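Local coordinates for protein VlsE1 (Borreliella burgdorferi, PDB 1L8W) that is a variable surface lipoprotein of the Lyme disease spirochaete and probably helps it evade the host immune response by antigenic switching, at residues Ala71-Thr76 and Lys120-Val125; Glu116-Leu121 and Asp322-Gly327; Lys63-Thr68 and Lys311-Ile316; Gly162-Val167 and Ala226-Ala231. All coordinates share one frame; numbering follows the deposited sequence.

Contact 1 (Ala71-Thr76 and Lys120-Val125); sequences AKLEKT and KLVKAV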
# COMPACT_ATOMS: atom_id res chain seq x y z
N ALA A 71 -13.94 12.95 -0.11
CA ALA A 71 -15.31 13.45 0.04
C ALA A 71 -15.71 13.65 1.50
O ALA A 71 -16.25 14.70 1.87
CB ALA A 71 -16.28 12.49 -0.63
N LYS A 72 -15.46 12.64 2.33
CA LYS A 72 -15.79 12.73 3.75
C LYS A 72 -14.98 13.82 4.44
O LYS A 72 -15.48 14.51 5.32
CB LYS A 72 -15.54 11.38 4.45
CG LYS A 72 -16.39 10.23 3.95
CD LYS A 72 -16.05 8.93 4.69
CE LYS A 72 -16.89 7.75 4.23
NZ LYS A 72 -16.54 6.48 4.93
N LEU A 73 -13.72 13.96 4.05
CA LEU A 73 -12.86 14.98 4.64
C LEU A 73 -13.33 16.38 4.25
O LEU A 73 -13.30 17.29 5.07
CB LEU A 73 -11.41 14.77 4.19
CG LEU A 73 -10.71 13.55 4.77
CD1 LEU A 73 -9.29 13.51 4.27
CD2 LEU A 73 -10.74 13.61 6.30
N GLU A 74 -13.75 16.54 3.00
CA GLU A 74 -14.23 17.84 2.52
C GLU A 74 -15.51 18.25 3.23
O GLU A 74 -15.66 19.41 3.64
CB GLU A 74 -14.46 17.78 1.02
CG GLU A 74 -13.17 17.95 0.22
CD GLU A 74 -13.30 17.43 -1.20
OE1 GLU A 74 -14.43 17.39 -1.72
OE2 GLU A 74 -12.25 17.07 -1.79
N LYS A 75 -16.43 17.31 3.38
CA LYS A 75 -17.69 17.60 4.04
C LYS A 75 -17.47 17.96 5.51
O LYS A 75 -18.05 18.91 6.03
CB LYS A 75 -18.63 16.40 3.95
CG LYS A 75 -19.97 16.68 4.57
CD LYS A 75 -21.09 15.93 3.90
CE LYS A 75 -22.41 16.64 4.20
NZ LYS A 75 -22.57 16.94 5.66
N THR A 76 -16.63 17.17 6.18
CA THR A 76 -16.31 17.43 7.57
C THR A 76 -15.72 18.84 7.69
O THR A 76 -16.02 19.56 8.64
CB THR A 76 -15.30 16.39 8.12
OG1 THR A 76 -15.99 15.17 8.41
CG2 THR A 76 -14.62 16.90 9.37
N LYS A 120 -4.66 19.52 4.70
CA LYS A 120 -3.47 18.73 4.44
C LYS A 120 -3.81 17.28 4.07
O LYS A 120 -3.18 16.69 3.19
CB LYS A 120 -2.56 18.74 5.67
CG LYS A 120 -2.06 20.14 6.04
CD LYS A 120 -1.11 20.13 7.22
CE LYS A 120 -0.61 21.53 7.51
NZ LYS A 120 0.24 21.59 8.73
N LEU A 121 -4.80 16.73 4.75
CA LEU A 121 -5.23 15.36 4.51
C LEU A 121 -5.85 15.24 3.12
O LEU A 121 -5.49 14.34 2.36
CB LEU A 121 -6.23 14.93 5.59
CG LEU A 121 -5.72 14.81 7.04
CD1 LEU A 121 -6.89 14.62 8.00
CD2 LEU A 121 -4.75 13.64 7.15
N VAL A 122 -6.76 16.14 2.78
CA VAL A 122 -7.41 16.09 1.48
C VAL A 122 -6.38 16.17 0.36
O VAL A 122 -6.42 15.38 -0.59
CB VAL A 122 -8.43 17.24 1.32
CG1 VAL A 122 -9.02 17.22 -0.08
CG2 VAL A 122 -9.53 17.08 2.37
N LYS A 123 -5.45 17.12 0.47
CA LYS A 123 -4.40 17.27 -0.54
C LYS A 123 -3.54 16.01 -0.60
O LYS A 123 -3.11 15.59 -1.68
CB LYS A 123 -3.52 18.47 -0.21
CG LYS A 123 -4.02 19.81 -0.75
CD LYS A 123 -5.38 20.24 -0.17
CE LYS A 123 -5.90 21.51 -0.85
NZ LYS A 123 -7.18 22.00 -0.25
N ALA A 124 -3.29 15.41 0.56
CA ALA A 124 -2.49 14.20 0.63
C ALA A 124 -3.19 12.99 0.01
O ALA A 124 -2.58 12.24 -0.76
CB ALA A 124 -2.12 13.89 2.09
N VAL A 125 -4.48 12.81 0.31
CA VAL A 125 -5.20 11.67 -0.26
C VAL A 125 -5.37 11.86 -1.76
O VAL A 125 -5.35 10.89 -2.51
CB VAL A 125 -6.60 11.44 0.39
CG1 VAL A 125 -6.48 11.45 1.92
CG2 VAL A 125 -7.61 12.46 -0.11
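Leu73 and Val122 meet where two antiparallel helices of the VlsE helical bundle, 59-80 and 106-131, lie side by side. The axes of the two short segments run 160° apart in direction and approach to 9.5 Å. The packing is tightest at the root of Leu73, whose CB comes to 3.5 Å from Val122 CG2, closer than a usual van der Waals contact between carbons. The same CG2 methyl of Val122 is also touched by Leu73 CD1, so one methyl is gripped by both the base and a tip of the leucine. With CG anti to its carbonyl carbon (chi1 -70°), Leu73 sends CD1 across the gap to the base of Leu121, reaching its CB at 3.6 Å; the two leucines cross at about a right angle. Val125, one turn on from Leu121, adds a looser contact through CG1, 4.2 Å from Leu73 CD1. This apolar side is closed by further helices: Leu73 rests on Ile320 of helix 294-333, and Val125 on Ile166 of helix 153-170.

The other flank is partly open to solvent and polar at its outer end. Here Glu74 stretches its extended chain across Val122, and its carboxylate forms a salt bridge with Lys126, one turn beyond Val122 on the facing helix. Lys126 lies just past the segment 120-125, at the margin of the apolar seam. The carboxylate also borders the valine directly: Glu74 OE2 lies 3.7 Å from Val122 CG1, the other branch from the CG2 methyl that Leu73 touches.

Contact 2 (Glu116-Leu121 and Asp322-Gly327); sequences ELLDKL and DAVSSG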
# COMPACT_ATOMS: atom_id res chain seq x y z
N GLU A 116 -6.89 23.39 8.89
CA GLU A 116 -5.64 23.27 8.16
C GLU A 116 -5.26 21.80 8.07
O GLU A 116 -4.75 21.33 7.05
CB GLU A 116 -4.53 24.04 8.87
CG GLU A 116 -3.51 24.72 7.96
CD GLU A 116 -3.69 26.23 7.91
OE1 GLU A 116 -3.71 26.86 8.99
OE2 GLU A 116 -3.78 26.80 6.79
N LEU A 117 -5.52 21.08 9.16
CA LEU A 117 -5.24 19.66 9.25
C LEU A 117 -6.07 18.98 8.16
O LEU A 117 -5.53 18.24 7.33
CB LEU A 117 -5.63 19.14 10.64
CG LEU A 117 -5.25 17.75 11.17
CD1 LEU A 117 -6.50 16.95 11.43
CD2 LEU A 117 -4.33 17.02 10.19
N LEU A 118 -7.37 19.25 8.15
CA LEU A 118 -8.26 18.67 7.15
C LEU A 118 -7.76 18.96 5.74
O LEU A 118 -7.80 18.09 4.87
CB LEU A 118 -9.68 19.21 7.33
CG LEU A 118 -10.40 18.70 8.59
CD1 LEU A 118 -11.64 19.54 8.86
CD2 LEU A 118 -10.77 17.23 8.41
N ASP A 119 -7.30 20.19 5.51
CA ASP A 119 -6.77 20.58 4.19
C ASP A 119 -5.58 19.73 3.77
O ASP A 119 -5.50 19.30 2.62
CB ASP A 119 -6.33 22.05 4.20
CG ASP A 119 -7.47 23.01 3.95
OD1 ASP A 119 -8.51 22.56 3.41
OD2 ASP A 119 -7.33 24.20 4.29
N LYS A 120 -4.66 19.52 4.70
CA LYS A 120 -3.47 18.73 4.44
C LYS A 120 -3.81 17.28 4.07
O LYS A 120 -3.18 16.69 3.19
CB LYS A 120 -2.56 18.74 5.67
CG LYS A 120 -2.06 20.14 6.04
CD LYS A 120 -1.11 20.13 7.22
CE LYS A 120 -0.61 21.53 7.51
NZ LYS A 120 0.24 21.59 8.73
N LEU A 121 -4.80 16.73 4.75
CA LEU A 121 -5.23 15.36 4.51
C LEU A 121 -5.85 15.24 3.12
O LEU A 121 -5.49 14.34 2.36
CB LEU A 121 -6.23 14.93 5.59
CG LEU A 121 -5.72 14.81 7.04
CD1 LEU A 121 -6.89 14.62 8.00
CD2 LEU A 121 -4.75 13.64 7.15
N ASP A 322 -8.40 8.91 13.66
CA ASP A 322 -7.94 9.43 14.94
C ASP A 322 -7.46 10.87 14.82
O ASP A 322 -7.74 11.68 15.69
CB ASP A 322 -6.81 8.56 15.50
CG ASP A 322 -7.29 7.17 15.90
OD1 ASP A 322 -8.41 7.04 16.43
OD2 ASP A 322 -6.52 6.21 15.68
N ALA A 323 -6.73 11.18 13.76
CA ALA A 323 -6.23 12.54 13.56
C ALA A 323 -7.38 13.54 13.62
O ALA A 323 -7.28 14.58 14.27
CB ALA A 323 -5.52 12.64 12.21
N VAL A 324 -8.48 13.20 12.95
CA VAL A 324 -9.66 14.06 12.91
C VAL A 324 -10.36 14.13 14.26
O VAL A 324 -10.71 15.22 14.72
CB VAL A 324 -10.67 13.55 11.83
CG1 VAL A 324 -11.98 14.31 11.92
CG2 VAL A 324 -10.07 13.71 10.45
N SER A 325 -10.57 12.98 14.88
CA SER A 325 -11.25 12.92 16.17
C SER A 325 -10.56 13.80 17.22
O SER A 325 -11.20 14.62 17.88
CB SER A 325 -11.31 11.48 16.67
OG SER A 325 -10.01 10.95 16.83
N SER A 326 -9.25 13.62 17.38
CA SER A 326 -8.49 14.40 18.35
C SER A 326 -8.52 15.88 17.98
O SER A 326 -8.38 16.74 18.85
CB SER A 326 -7.03 13.91 18.42
OG SER A 326 -6.32 14.20 17.23
N GLY A 327 -8.70 16.17 16.70
CA GLY A 327 -8.77 17.55 16.26
C GLY A 327 -10.12 18.13 16.64
O GLY A 327 -10.20 19.24 17.17
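Within the helical bundle, helix 106-131 and the long C-terminal helix 294-333 meet through Leu117, Leu118 and Leu121 on one side and Ala323 and Val324 on the other. The focus is a single methyl, Val324 CG2, which faces two leucine tips lying side by side: Leu118 CD2 approaches it to 4.1 Å, and Leu121 CD1 reaches it at the same distance, 4.1 Å. Leu118 crosses the valine at about a right angle. The CA-CB bond of Val324 does not aim straight at the other helix; CG2 stands anti to the carbonyl carbon while CG1 is anti to the backbone N, and it is CG2 that meets both leucines.

These segments are antiparallel, 168° apart in direction, with axes 10.7 Å apart at their closest. Leu117 reaches the backbone of the C-terminal helix at Ala323. It extends with CG anti to the backbone N (chi1 -169°), which carries CD1 over the main chain of Ala323, 3.8 Å from Ala323 O. Its approach to the alanine methyl is longer, with Leu117 CD1 4.5 Å from Ala323 CB. No hydrogen bond joins the segments.

Behind the leucines, Leu118 also packs on Thr76 and Leu80 of helix 59-80, and Ala323 touches Ala170 of helix 153-170. On the exposed back of helix 294-333, Ser325 turns its hydroxyl onto its own helix and donates from OG to Asp322 O at 2.6 Å, tilted 26° from the carbonyl plane; the same oxygen accepts the backbone bond of Ser326 N.

Contact 3 (Lys63-Thr68 and Lys311-Ile316); sequences KTYFTT and KVLGAI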
# COMPACT_ATOMS: atom_id res chain seq x y z
N LYS A 63 -8.66 3.64 -6.00
CA LYS A 63 -8.89 5.02 -6.35
C LYS A 63 -10.19 5.46 -5.70
O LYS A 63 -10.28 6.53 -5.09
CB LYS A 63 -8.96 5.18 -7.87
CG LYS A 63 -9.01 6.63 -8.36
CD LYS A 63 -9.15 6.66 -9.87
CE LYS A 63 -9.12 8.08 -10.41
NZ LYS A 63 -7.80 8.70 -10.23
N THR A 64 -11.20 4.60 -5.83
CA THR A 64 -12.53 4.88 -5.26
C THR A 64 -12.41 5.13 -3.75
O THR A 64 -13.06 6.03 -3.21
CB THR A 64 -13.48 3.69 -5.52
OG1 THR A 64 -13.63 3.51 -6.94
CG2 THR A 64 -14.85 3.93 -4.90
N TYR A 65 -11.60 4.31 -3.09
CA TYR A 65 -11.38 4.44 -1.65
C TYR A 65 -10.88 5.85 -1.32
O TYR A 65 -11.45 6.53 -0.47
CB TYR A 65 -10.36 3.41 -1.16
CG TYR A 65 -9.85 3.70 0.24
CD1 TYR A 65 -10.59 3.35 1.38
CD2 TYR A 65 -8.65 4.40 0.42
CE1 TYR A 65 -10.14 3.68 2.66
CE2 TYR A 65 -8.20 4.74 1.70
CZ TYR A 65 -8.94 4.38 2.81
OH TYR A 65 -8.49 4.75 4.06
N PHE A 66 -9.82 6.29 -1.98
CA PHE A 66 -9.28 7.63 -1.73
C PHE A 66 -10.28 8.75 -2.05
O PHE A 66 -10.43 9.68 -1.27
CB PHE A 66 -7.97 7.86 -2.50
CG PHE A 66 -6.80 7.07 -1.96
CD1 PHE A 66 -6.42 7.17 -0.62
CD2 PHE A 66 -6.05 6.25 -2.81
CE1 PHE A 66 -5.32 6.45 -0.13
CE2 PHE A 66 -4.96 5.54 -2.33
CZ PHE A 66 -4.58 5.63 -1.00
N THR A 67 -10.95 8.66 -3.20
CA THR A 67 -11.93 9.68 -3.58
C THR A 67 -13.00 9.79 -2.50
O THR A 67 -13.35 10.89 -2.05
CB THR A 67 -12.63 9.35 -4.92
OG1 THR A 67 -11.65 9.00 -5.90
CG2 THR A 67 -13.42 10.59 -5.43
N THR A 68 -13.52 8.64 -2.07
CA THR A 68 -14.54 8.58 -1.04
C THR A 68 -14.02 9.22 0.26
O THR A 68 -14.77 9.91 0.95
CB THR A 68 -14.98 7.12 -0.76
OG1 THR A 68 -15.43 6.51 -1.98
CG2 THR A 68 -16.12 7.08 0.25
N LYS A 311 -4.94 -4.31 4.52
CA LYS A 311 -4.27 -3.95 5.77
C LYS A 311 -3.75 -2.50 5.73
O LYS A 311 -3.91 -1.75 6.70
CB LYS A 311 -3.09 -4.89 6.07
CG LYS A 311 -3.48 -6.26 6.62
CD LYS A 311 -2.24 -7.04 7.11
CE LYS A 311 -2.68 -8.32 7.83
NZ LYS A 311 -1.52 -9.06 8.41
N VAL A 312 -3.13 -2.12 4.62
CA VAL A 312 -2.62 -0.76 4.50
C VAL A 312 -3.72 0.32 4.50
O VAL A 312 -3.63 1.31 5.22
CB VAL A 312 -1.74 -0.62 3.23
CG1 VAL A 312 -2.38 -1.35 2.10
CG2 VAL A 312 -1.56 0.84 2.86
N LEU A 313 -4.77 0.10 3.71
CA LEU A 313 -5.88 1.07 3.64
C LEU A 313 -6.67 1.15 4.94
O LEU A 313 -7.17 2.20 5.31
CB LEU A 313 -6.83 0.70 2.50
CG LEU A 313 -6.27 0.72 1.09
CD1 LEU A 313 -7.40 0.46 0.10
CD2 LEU A 313 -5.64 2.06 0.82
N GLY A 314 -6.79 0.02 5.63
CA GLY A 314 -7.50 0.02 6.89
C GLY A 314 -6.71 0.83 7.91
O GLY A 314 -7.29 1.55 8.71
N ALA A 315 -5.38 0.72 7.87
CA ALA A 315 -4.56 1.47 8.81
C ALA A 315 -4.64 2.98 8.50
O ALA A 315 -4.63 3.82 9.41
CB ALA A 315 -3.10 0.98 8.75
N ILE A 316 -4.72 3.32 7.21
CA ILE A 316 -4.82 4.71 6.81
C ILE A 316 -6.14 5.24 7.36
O ILE A 316 -6.21 6.35 7.89
CB ILE A 316 -4.79 4.86 5.26
CG1 ILE A 316 -3.37 4.56 4.74
CG2 ILE A 316 -5.21 6.26 4.85
CD1 ILE A 316 -3.24 4.62 3.23
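Tyr65 and Leu313 form the main apolar contact between helices 59-80 and 294-333, whose short segments run parallel within 2° at an axis distance of 12.0 Å. That wide spacing is bridged by the tyrosine, which stretches outward with CG anti to its backbone N (chi1 167°). Leu313 runs alongside it, pointing the other way, and lays CB and CD1 over one ring face, while its second methyl, CD2, sits 3.8 Å from Tyr65 CE2.

Aromatic packing joins two neighbours on helix 59-80. Phe66 brings CE1 in the plane of the Tyr65 ring at its edge, and Tyr65 CD2 in turn lies over one face of Phe66, offset toward the rim. Phe66 CZ also meets Leu313 CD2 at 4.1 Å, and Ile316 CD1 stands at the phenyl edge, 4.4 Å from Phe66 CE1.

The polar element is the tyrosine hydroxyl. Tyr65 OH lies 3.1 Å from Leu313 O and 3.7 Å from Ile316 CG2, and is hydrogen-bonded to Thr317 OG1, which also bonds Leu313 O. Thr317 thereby links the phenol to the helix backbone.

Around the pair, Phe66 and Ile316 both pack against Ile166 of helix 153-170, Ile316 also touches Leu224 of helix 220-230, and Leu313 leans on Met281 of helix 269-281.

Contact 4 (Gly162-Val167 and Ala226-Ala231); sequences GIKEIV and AIVTAA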
# COMPACT_ATOMS: atom_id res chain seq x y z
N GLY A 162 1.85 9.81 -1.69
CA GLY A 162 0.55 10.21 -1.17
C GLY A 162 0.41 9.68 0.24
O GLY A 162 0.02 10.41 1.15
N ILE A 163 0.74 8.41 0.41
CA ILE A 163 0.66 7.77 1.72
C ILE A 163 1.58 8.46 2.73
O ILE A 163 1.21 8.66 3.87
CB ILE A 163 1.02 6.27 1.62
CG1 ILE A 163 -0.07 5.55 0.82
CG2 ILE A 163 1.18 5.67 3.01
CD1 ILE A 163 0.10 4.06 0.75
N LYS A 164 2.79 8.83 2.30
CA LYS A 164 3.70 9.53 3.19
C LYS A 164 3.08 10.86 3.62
O LYS A 164 3.12 11.23 4.80
CB LYS A 164 5.05 9.78 2.51
CG LYS A 164 6.03 10.57 3.40
CD LYS A 164 7.45 10.56 2.86
CE LYS A 164 7.68 11.61 1.80
NZ LYS A 164 7.78 12.99 2.38
N GLU A 165 2.51 11.59 2.66
CA GLU A 165 1.87 12.87 2.95
C GLU A 165 0.70 12.70 3.91
O GLU A 165 0.49 13.51 4.81
CB GLU A 165 1.40 13.53 1.65
CG GLU A 165 2.46 14.40 0.96
CD GLU A 165 2.21 14.60 -0.53
OE1 GLU A 165 1.03 14.74 -0.94
OE2 GLU A 165 3.19 14.65 -1.30
N ILE A 166 -0.07 11.63 3.71
CA ILE A 166 -1.21 11.38 4.58
C ILE A 166 -0.74 11.16 6.01
O ILE A 166 -1.23 11.79 6.94
CB ILE A 166 -1.99 10.14 4.12
CG1 ILE A 166 -2.79 10.46 2.85
CG2 ILE A 166 -2.89 9.66 5.24
CD1 ILE A 166 -3.50 9.25 2.25
N VAL A 167 0.24 10.27 6.16
CA VAL A 167 0.79 9.93 7.46
C VAL A 167 1.43 11.12 8.17
O VAL A 167 1.29 11.27 9.38
CB VAL A 167 1.83 8.78 7.33
CG1 VAL A 167 2.40 8.42 8.71
CG2 VAL A 167 1.18 7.56 6.68
N ALA A 226 6.52 1.01 6.58
CA ALA A 226 7.51 0.60 5.59
C ALA A 226 7.34 1.39 4.29
O ALA A 226 8.32 1.69 3.60
CB ALA A 226 7.40 -0.91 5.31
N ILE A 227 6.10 1.73 3.93
CA ILE A 227 5.87 2.49 2.71
C ILE A 227 6.26 3.95 2.92
O ILE A 227 6.83 4.59 2.04
CB ILE A 227 4.38 2.41 2.26
CG1 ILE A 227 4.05 0.96 1.84
CG2 ILE A 227 4.14 3.37 1.09
CD1 ILE A 227 2.56 0.70 1.56
N VAL A 228 5.95 4.48 4.10
CA VAL A 228 6.29 5.86 4.42
C VAL A 228 7.81 6.06 4.33
O VAL A 228 8.28 7.05 3.75
CB VAL A 228 5.81 6.20 5.84
CG1 VAL A 228 6.24 7.60 6.20
CG2 VAL A 228 4.30 6.08 5.92
N THR A 229 8.58 5.14 4.91
CA THR A 229 10.04 5.21 4.90
C THR A 229 10.55 5.09 3.48
O THR A 229 11.45 5.82 3.05
CB THR A 229 10.66 4.07 5.74
OG1 THR A 229 10.17 4.14 7.08
CG2 THR A 229 12.18 4.17 5.77
N ALA A 230 9.98 4.15 2.74
CA ALA A 230 10.37 3.92 1.36
C ALA A 230 10.25 5.19 0.53
O ALA A 230 11.13 5.50 -0.27
CB ALA A 230 9.52 2.82 0.77
N ALA A 231 9.15 5.92 0.71
CA ALA A 231 8.91 7.15 -0.04
C ALA A 231 10.02 8.17 0.15
O ALA A 231 10.19 9.08 -0.67
CB ALA A 231 7.57 7.76 0.38
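Val167 sets its CG2 methyl against the CG2 methyl of Val228, 3.5 Å apart, the two valines reaching toward each other tip to tip. Val228 CG2 is also touched by Val167 CB and CG1, so it butts against the whole branched head of its partner. Both valines place CG2 anti to the carbonyl carbon, and in Val228 (chi1 177°) this leaves CG1 for a second neighbour, Lys164. There Lys164 CG comes to 4.1 Å from Val228 CG1, the two side chains crossing at about a right angle.

Lys164 takes part through its aliphatic stem. It bends at chi3 and chi4, and CD lies 3.7 Å from Val228 O and also 3.7 Å from Ala231 CB. The ammonium end makes weak, long ion pairs with Asp232 and with Glu168.

Helices 153-170 and 220-230 cross steeply here, a signed crossing angle of -108° with the segment axes 8.5 Å apart, so helix 220-230 lies across the bundle. Their closest CA atoms, Lys164 CA and Val228 CA, are 4.7 Å apart, and one turn further on the small Ala231 packs against the lysine stem.

Toward the buried side, Ile163 CD1 meets Ile227 CG2 at 4.1 Å, obliquely, and Ile163 CG2 also faces Val228 CG2 at 4.3 Å. Ile163 continues inward onto Ile316 of helix 294-333, and Ile227 packs on Ala274 of helix 269-281.

From the N terminus, helix 59-80 enters contact 3 first (63-68) and then contact 1 (71-76). Contact 1, which closes soonest at 120-125 on helix 106-131, lies within the span of contact 3. The preceding turns of that helix (116-121) open contact 2; contacts 1 and 2 share Lys120 and Leu121. Contact 4 follows contact 1 in series and lies within the spans of both contact 2 and contact 3. These last two close on helix 294-333 and cross, since contact 3 opens before contact 2 and also closes before it. Ala124 on Ile166 joins contacts 1 and 4, and Val312 on Ile163 joins contacts 3 and 4. Helices 59-80, 106-131 and 294-333 are thus paired with one another, and helix 153-170 with helix 220-230.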